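Local structure of mitogen-activated protein kinase, putative (Map kinase-like protein) (Leishmania major, 3PG1) at residues 203-208 / 240-245; 258-263 / 304-309; 280-285 / 295-300. The protein probably acts as an ATP-dependent serine/threonine kinase of the MAP kinase family, transferring phosphate to hydroxyl groups of protein substrates. One frame throughout, in Å; residues are numbered along the deposited sequence.

Interaction 1 (203-208 / 240-245)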
# COMPACT_ATOMS: atom_id res chain seq x y z
N GLU A 203 14.67 -9.63 2.41
CA GLU A 203 14.07 -10.47 3.46
C GLU A 203 12.67 -11.02 3.10
O GLU A 203 12.35 -12.11 3.55
CB GLU A 203 14.10 -9.78 4.87
CG GLU A 203 13.32 -8.45 4.95
CD GLU A 203 14.05 -7.16 4.59
OE1 GLU A 203 13.65 -6.11 5.14
OE2 GLU A 203 14.98 -7.18 3.75
N LEU A 204 11.85 -10.30 2.27
CA LEU A 204 10.55 -10.89 1.85
C LEU A 204 10.78 -11.90 0.74
O LEU A 204 10.08 -12.92 0.68
CB LEU A 204 9.54 -9.83 1.39
CG LEU A 204 9.05 -8.83 2.49
CD1 LEU A 204 8.07 -7.88 1.91
CD2 LEU A 204 8.34 -9.58 3.67
N VAL A 205 11.76 -11.64 -0.16
CA VAL A 205 12.05 -12.61 -1.25
C VAL A 205 12.53 -13.92 -0.57
O VAL A 205 12.24 -15.01 -1.06
CB VAL A 205 13.15 -12.05 -2.24
CG1 VAL A 205 13.57 -13.12 -3.27
CG2 VAL A 205 12.67 -10.74 -2.94
N MET A 206 13.29 -13.79 0.55
CA MET A 206 13.80 -14.94 1.31
C MET A 206 12.81 -15.44 2.37
O MET A 206 13.17 -16.24 3.24
CB MET A 206 15.18 -14.66 1.87
CG MET A 206 16.21 -14.33 0.77
SD MET A 206 17.88 -14.15 1.43
CE MET A 206 17.69 -12.66 2.47
N GLN A 207 11.54 -14.99 2.28
CA GLN A 207 10.43 -15.48 3.11
C GLN A 207 10.69 -15.45 4.61
O GLN A 207 10.21 -16.32 5.33
CB GLN A 207 10.03 -16.93 2.66
CG GLN A 207 9.67 -17.04 1.19
CD GLN A 207 9.80 -18.44 0.60
OE1 GLN A 207 10.45 -19.37 1.16
NE2 GLN A 207 9.21 -18.60 -0.57
N PHE A 208 11.46 -14.45 5.08
CA PHE A 208 11.73 -14.30 6.51
C PHE A 208 10.46 -13.90 7.27
O PHE A 208 9.78 -12.92 6.92
CB PHE A 208 12.84 -13.27 6.73
CG PHE A 208 13.30 -13.10 8.16
CD1 PHE A 208 13.78 -14.19 8.88
CD2 PHE A 208 13.35 -11.84 8.74
CE1 PHE A 208 14.28 -14.02 10.19
CE2 PHE A 208 13.82 -11.68 10.06
CZ PHE A 208 14.26 -12.78 10.78
N TYR A 240 15.93 -16.83 -7.69
CA TYR A 240 17.37 -16.63 -7.87
C TYR A 240 17.74 -15.42 -8.71
O TYR A 240 18.69 -14.72 -8.38
CB TYR A 240 18.06 -17.88 -8.45
CG TYR A 240 17.96 -19.12 -7.59
CD1 TYR A 240 18.70 -19.23 -6.42
CD2 TYR A 240 17.16 -20.19 -7.97
CE1 TYR A 240 18.64 -20.38 -5.64
CE2 TYR A 240 17.08 -21.34 -7.19
CZ TYR A 240 17.83 -21.43 -6.02
OH TYR A 240 17.81 -22.59 -5.28
N ASN A 241 17.02 -15.21 -9.81
CA ASN A 241 17.36 -14.14 -10.71
C ASN A 241 16.98 -12.77 -10.19
O ASN A 241 17.60 -11.78 -10.57
CB ASN A 241 17.04 -14.44 -12.17
CG ASN A 241 15.59 -14.22 -12.59
OD1 ASN A 241 14.95 -13.29 -12.15
ND2 ASN A 241 15.07 -15.06 -13.49
N GLN A 242 15.99 -12.72 -9.26
CA GLN A 242 15.59 -11.48 -8.58
C GLN A 242 16.71 -11.13 -7.59
O GLN A 242 17.19 -9.99 -7.55
CB GLN A 242 14.25 -11.68 -7.80
CG GLN A 242 13.76 -10.39 -7.06
CD GLN A 242 13.28 -9.30 -8.02
OE1 GLN A 242 12.83 -9.58 -9.12
NE2 GLN A 242 13.31 -8.05 -7.62
N LEU A 243 17.15 -12.11 -6.82
CA LEU A 243 18.27 -11.88 -5.88
C LEU A 243 19.56 -11.54 -6.61
O LEU A 243 20.30 -10.68 -6.13
CB LEU A 243 18.48 -13.07 -4.94
CG LEU A 243 17.41 -13.20 -3.81
CD1 LEU A 243 17.58 -14.51 -3.05
CD2 LEU A 243 17.42 -11.94 -2.81
N ASN A 244 19.79 -12.16 -7.78
CA ASN A 244 20.96 -11.84 -8.58
C ASN A 244 20.92 -10.39 -9.07
O ASN A 244 21.92 -9.70 -8.99
CB ASN A 244 21.14 -12.82 -9.75
CG ASN A 244 22.43 -12.57 -10.48
OD1 ASN A 244 23.50 -12.93 -10.01
ND2 ASN A 244 22.36 -11.99 -11.67
N LYS A 245 19.78 -9.94 -9.60
CA LYS A 245 19.61 -8.55 -10.05
C LYS A 245 19.87 -7.56 -8.93
O LYS A 245 20.45 -6.50 -9.16
CB LYS A 245 18.21 -8.36 -10.65
CG LYS A 245 18.20 -8.91 -12.10
CD LYS A 245 16.80 -9.06 -12.64
CE LYS A 245 16.80 -9.82 -13.95
NZ LYS A 245 16.96 -11.28 -13.73
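On the same helical turn that presses Gln242 and Leu243 against Val205, the carbonyl oxygen Asn241 O is gripped twice by Lys245. Lys245 N donates to Asn241 O at 3.0 Å, and Lys245 NZ bonds to the same Asn241 O at 3.3 Å. The two donors come from opposite faces of the carbonyl plane; the ammonium stands well above it, 61° out.

The contact itself is apolar and buries 163 Å² in total. Its centre is Val205 CG1, which lies 3.9 Å from Leu243 CG, as the two side chains run antiparallel alongside one another. With chi1 at 173°, Val205 has CG1 anti to its backbone nitrogen and aimed at the leucine fork, while CG2 sits beside the nitrogen and rests on Gln242 CG at 4.3 Å. The other leucine branch, Leu243 CD1, is crossed at about a right angle by Met206, whose CG comes within 4.1 Å. The amide of Gln242 is occupied elsewhere, NE2 bonding to Phe234 O. Just beyond Met206, helix 202-205 closes in a Schellman motif: Gln207 has positive phi, and Phe208 N reaches Glu203 O at 2.9 Å.

Val205, at the end of helix 202-205, and Met206 just after it meet helix 239-250, while Glu203 and Leu204 of the same helix touch Val215 of helix 214-229.

Interaction 2 (258-263 / 304-309)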
# COMPACT_ATOMS: atom_id res chain seq x y z
N VAL A 258 22.78 -12.98 5.42
CA VAL A 258 21.74 -13.70 4.67
C VAL A 258 21.01 -14.70 5.59
O VAL A 258 19.77 -14.75 5.58
CB VAL A 258 22.33 -14.37 3.41
CG1 VAL A 258 21.31 -15.24 2.69
CG2 VAL A 258 22.91 -13.34 2.47
N VAL A 259 21.75 -15.46 6.40
CA VAL A 259 21.12 -16.44 7.28
C VAL A 259 20.23 -15.81 8.31
O VAL A 259 19.18 -16.37 8.58
CB VAL A 259 22.01 -17.62 7.80
CG1 VAL A 259 23.16 -17.95 6.85
CG2 VAL A 259 22.49 -17.41 9.22
N MET A 260 20.57 -14.59 8.80
CA MET A 260 19.69 -13.89 9.73
C MET A 260 18.34 -13.42 9.14
O MET A 260 17.42 -13.20 9.91
CB MET A 260 20.36 -12.62 10.29
CG MET A 260 21.58 -12.89 11.10
SD MET A 260 22.19 -11.29 11.75
CE MET A 260 23.53 -11.86 12.54
N PHE A 261 18.24 -13.17 7.84
CA PHE A 261 16.95 -12.70 7.35
C PHE A 261 16.38 -13.54 6.20
O PHE A 261 15.81 -13.00 5.24
CB PHE A 261 16.88 -11.14 7.22
CG PHE A 261 18.03 -10.51 6.49
CD1 PHE A 261 18.01 -10.37 5.10
CD2 PHE A 261 19.18 -10.12 7.17
CE1 PHE A 261 19.10 -9.83 4.42
CE2 PHE A 261 20.28 -9.62 6.47
CZ PHE A 261 20.24 -9.50 5.10
N SER A 262 16.51 -14.89 6.33
CA SER A 262 15.97 -15.88 5.40
C SER A 262 15.25 -16.94 6.17
O SER A 262 15.62 -17.26 7.30
CB SER A 262 17.06 -16.51 4.53
OG SER A 262 18.14 -17.00 5.31
N SER A 263 14.23 -17.54 5.55
CA SER A 263 13.56 -18.69 6.15
C SER A 263 14.52 -19.89 6.01
O SER A 263 15.38 -19.87 5.13
CB SER A 263 12.30 -19.00 5.35
OG SER A 263 12.64 -19.45 4.05
N ASN A 304 20.64 -5.65 3.82
CA ASN A 304 20.32 -6.06 5.18
C ASN A 304 19.45 -4.98 5.86
O ASN A 304 19.94 -3.86 6.04
CB ASN A 304 21.63 -6.30 5.97
CG ASN A 304 21.44 -6.68 7.42
OD1 ASN A 304 20.32 -6.73 7.90
ND2 ASN A 304 22.52 -7.04 8.14
N PRO A 305 18.19 -5.30 6.31
CA PRO A 305 17.35 -4.28 6.99
C PRO A 305 17.96 -3.68 8.26
O PRO A 305 17.65 -2.53 8.59
CB PRO A 305 16.08 -5.07 7.34
CG PRO A 305 16.50 -6.45 7.36
CD PRO A 305 17.48 -6.59 6.23
N GLN A 306 18.86 -4.41 8.94
CA GLN A 306 19.52 -3.86 10.15
C GLN A 306 20.33 -2.58 9.82
O GLN A 306 20.55 -1.81 10.73
CB GLN A 306 20.51 -4.88 10.75
CG GLN A 306 19.81 -6.19 11.09
CD GLN A 306 20.71 -7.29 11.50
OE1 GLN A 306 21.82 -7.48 10.98
NE2 GLN A 306 20.22 -8.10 12.42
N ARG A 307 20.77 -2.38 8.55
CA ARG A 307 21.58 -1.20 8.13
C ARG A 307 20.77 -0.27 7.24
O ARG A 307 21.35 0.70 6.73
CB ARG A 307 22.80 -1.66 7.26
CG ARG A 307 23.85 -2.46 7.94
CD ARG A 307 24.99 -2.88 7.00
NE ARG A 307 25.20 -4.34 7.13
CZ ARG A 307 25.99 -4.92 8.02
NH1 ARG A 307 26.75 -4.19 8.83
NH2 ARG A 307 26.06 -6.24 8.10
N ARG A 308 19.52 -0.61 6.96
CA ARG A 308 18.62 0.15 6.07
C ARG A 308 18.09 1.42 6.76
O ARG A 308 17.68 1.41 7.94
CB ARG A 308 17.50 -0.74 5.52
CG ARG A 308 16.79 -0.15 4.25
CD ARG A 308 15.72 -1.10 3.71
NE ARG A 308 16.32 -2.43 3.43
CZ ARG A 308 15.73 -3.61 3.63
NH1 ARG A 308 14.47 -3.67 4.04
NH2 ARG A 308 16.38 -4.74 3.36
N ILE A 309 18.13 2.52 6.03
CA ILE A 309 17.77 3.83 6.59
C ILE A 309 16.29 3.84 7.05
O ILE A 309 15.44 3.30 6.36
CB ILE A 309 18.11 4.99 5.62
CG1 ILE A 309 18.03 6.39 6.31
CG2 ILE A 309 17.19 4.95 4.35
CD1 ILE A 309 18.60 7.58 5.42
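Phe261 is the residue most covered here (74 Å²), and it meets Asn304 and Pro305 at once. It was modelled in two conformers; the geometry that follows belongs to one of them. Pro305 CD sits 3.8 Å from the ring centroid and only 5° off the ring normal, a CH-pi contact squarely over one face. The ring is presented to the proline with chi1 at 49°, which places CG between the backbone nitrogen and the carbonyl carbon. Asn304 comes in obliquely, its OD1 3.2 Å from Phe261 CE2 and its amide plane inclined 29° to the ring.

Two bonds fix the rotation of that amide. Asn304 OD1 accepts from Gln306 N at 2.9 Å, forming an Asx turn with the donor above the carbonyl plane. Asn304 ND2 donates to Gln306 OE1 at 3.0 Å, and this acceptor lies almost in the asparagine's amide plane. The extended Met260 crosses Gln306 at about a right angle, Met260 SD lying 3.8 Å from Gln306 NE2, a van der Waals contact at the exposed margin.

Within 304-309, Pro305 CA covers one face of the Arg308 guanidinium, 3.7 Å above its plane, and Arg307 forms a salt bridge with Asp257. Lying between helices 239-250 and 291-300, 258-263 belongs to the region of the MAP kinase insertion. The arrangement is therefore the docking of this insertion on the Asn-Pro-Gln-Arg-Arg turn, which carries the characteristic arginine of the protein kinase C-lobe, Arg308.

Interaction 3 (280-285 / 295-300)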
# COMPACT_ATOMS: atom_id res chain seq x y z
N ARG A 280 27.94 -2.01 -7.77
CA ARG A 280 28.14 -1.19 -8.98
C ARG A 280 28.22 0.26 -8.55
O ARG A 280 27.82 0.59 -7.43
CB ARG A 280 27.03 -1.40 -10.03
CG ARG A 280 27.08 -2.76 -10.72
CD ARG A 280 26.62 -2.75 -12.16
NE ARG A 280 25.29 -2.18 -12.38
CZ ARG A 280 24.21 -2.88 -12.70
NH1 ARG A 280 24.28 -4.21 -12.81
NH2 ARG A 280 23.05 -2.27 -12.91
N ALA A 281 28.75 1.14 -9.44
CA ALA A 281 28.74 2.57 -9.14
C ALA A 281 27.27 2.96 -9.27
O ALA A 281 26.59 2.52 -10.21
CB ALA A 281 29.59 3.34 -10.15
N TRP A 282 26.75 3.71 -8.30
CA TRP A 282 25.35 4.10 -8.32
C TRP A 282 25.00 5.01 -9.52
O TRP A 282 23.92 4.85 -10.10
CB TRP A 282 24.90 4.64 -6.97
CG TRP A 282 24.64 3.53 -5.99
CD1 TRP A 282 25.50 3.04 -5.05
CD2 TRP A 282 23.46 2.70 -5.93
NE1 TRP A 282 24.92 1.99 -4.38
CE2 TRP A 282 23.65 1.79 -4.87
CE3 TRP A 282 22.23 2.72 -6.59
CZ2 TRP A 282 22.66 0.90 -4.46
CZ3 TRP A 282 21.23 1.86 -6.17
CH2 TRP A 282 21.45 0.98 -5.11
N THR A 283 25.99 5.85 -9.98
CA THR A 283 25.87 6.73 -11.16
C THR A 283 25.46 5.94 -12.43
O THR A 283 24.80 6.49 -13.30
CB THR A 283 27.19 7.51 -11.40
OG1 THR A 283 28.27 6.58 -11.45
CG2 THR A 283 27.46 8.55 -10.36
N ALA A 284 25.82 4.66 -12.49
CA ALA A 284 25.50 3.75 -13.59
C ALA A 284 24.10 3.13 -13.48
O ALA A 284 23.46 2.83 -14.49
CB ALA A 284 26.55 2.65 -13.65
N VAL A 285 23.65 2.89 -12.23
CA VAL A 285 22.34 2.30 -11.94
C VAL A 285 21.21 3.34 -12.16
O VAL A 285 20.14 3.01 -12.69
CB VAL A 285 22.28 1.75 -10.47
CG1 VAL A 285 20.99 0.99 -10.24
CG2 VAL A 285 23.49 0.88 -10.13
N ASP A 295 22.92 8.99 -2.95
CA ASP A 295 23.30 8.70 -1.58
C ASP A 295 22.08 8.20 -0.82
O ASP A 295 22.16 7.17 -0.15
CB ASP A 295 23.89 9.95 -0.91
CG ASP A 295 24.36 9.64 0.50
OD1 ASP A 295 25.40 8.96 0.64
OD2 ASP A 295 23.60 9.95 1.45
N LEU A 296 20.92 8.87 -0.96
CA LEU A 296 19.71 8.40 -0.29
C LEU A 296 19.22 7.06 -0.87
O LEU A 296 18.95 6.12 -0.11
CB LEU A 296 18.60 9.47 -0.34
CG LEU A 296 17.22 9.00 0.19
CD1 LEU A 296 17.32 8.53 1.71
CD2 LEU A 296 16.17 10.14 0.02
N ILE A 297 19.14 6.93 -2.20
CA ILE A 297 18.72 5.66 -2.82
C ILE A 297 19.57 4.51 -2.31
O ILE A 297 19.02 3.47 -1.97
CB ILE A 297 18.81 5.74 -4.38
CG1 ILE A 297 17.74 6.68 -4.93
CG2 ILE A 297 18.69 4.33 -5.03
CD1 ILE A 297 17.99 7.10 -6.44
N ALA A 298 20.89 4.69 -2.28
CA ALA A 298 21.82 3.59 -1.83
C ALA A 298 21.51 3.22 -0.36
O ALA A 298 21.58 2.05 0.01
CB ALA A 298 23.27 4.07 -1.95
N LYS A 299 21.16 4.20 0.46
CA LYS A 299 20.79 3.93 1.88
C LYS A 299 19.46 3.24 2.06
O LYS A 299 19.30 2.47 2.99
CB LYS A 299 20.89 5.19 2.69
CG LYS A 299 22.38 5.60 2.84
CD LYS A 299 22.56 7.04 3.31
CE LYS A 299 24.07 7.30 3.41
NZ LYS A 299 24.37 8.74 3.71
N MET A 300 18.50 3.52 1.18
CA MET A 300 17.19 2.85 1.22
C MET A 300 17.35 1.42 0.71
O MET A 300 16.54 0.57 1.04
CB MET A 300 16.17 3.56 0.31
CG MET A 300 15.93 5.01 0.78
SD MET A 300 15.00 6.01 -0.44
CE MET A 300 13.43 5.60 -0.01
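The backbones come closest at Trp282 and Ala298, whose CA atoms lie 7.4 Å apart, where a short, weakly bonded helix abuts helix 291-300. On the 280-285 side a single residue, Trp282, carries the contact. Ala298 CB stands over one face of Trp282, 3.8 Å from the centroid of the five-membered ring and 19° off its normal, a CH-pi contact displaced toward the NE1 side: NE1 is the nearest ring atom to the methyl, at 3.6 Å.

The six-membered ring serves a second partner. Ile297 CG2 approaches Trp282 CZ3 obliquely, at 3.7 Å, so neighbouring residues of the helix hold the two ends of one ring system. With chi1 at -70° placing CG1 beside the backbone nitrogen, Ile297 has CG2 anti to that nitrogen and turned toward the indole.

Away from the tryptophan, Lys299 NZ and Asp295 OD2 form a salt bridge of 2.7 Å along the helix; OD2 uses its syn lone pair and also accepts from His317 NE2. Trp282 further touches Val249 and Val250, while Ile297 packs on Met224 and Phe228. The indole thus bridges helices 239-250 and 291-300 in the helical C-lobe of the protein kinase fold, where the chain returns from the MAP kinase insertion.

Interactions 1 and 2, with centres 11 Å apart, join directly: Glu203 OE1 and Arg308 NH1 form a 2.8 Å salt bridge. In protein kinases this is the characteristic pairing of the Ala-Pro-Glu glutamate, which closes the activation segment, with an arginine of the C-lobe. Met206 O and Ser263 N, 2.9 Å apart, add a probable backbone hydrogen bond. Interaction 3 lies 18 Å from interaction 2, centre to centre, yet touches it through Ile309 N and Lys299 O at 3.3 Å, probably hydrogen-bonded. Between interactions 1 and 3 the nearest atoms remain about 6 Å apart. Interaction 2 therefore connects the end of the activation segment to helix 291-300.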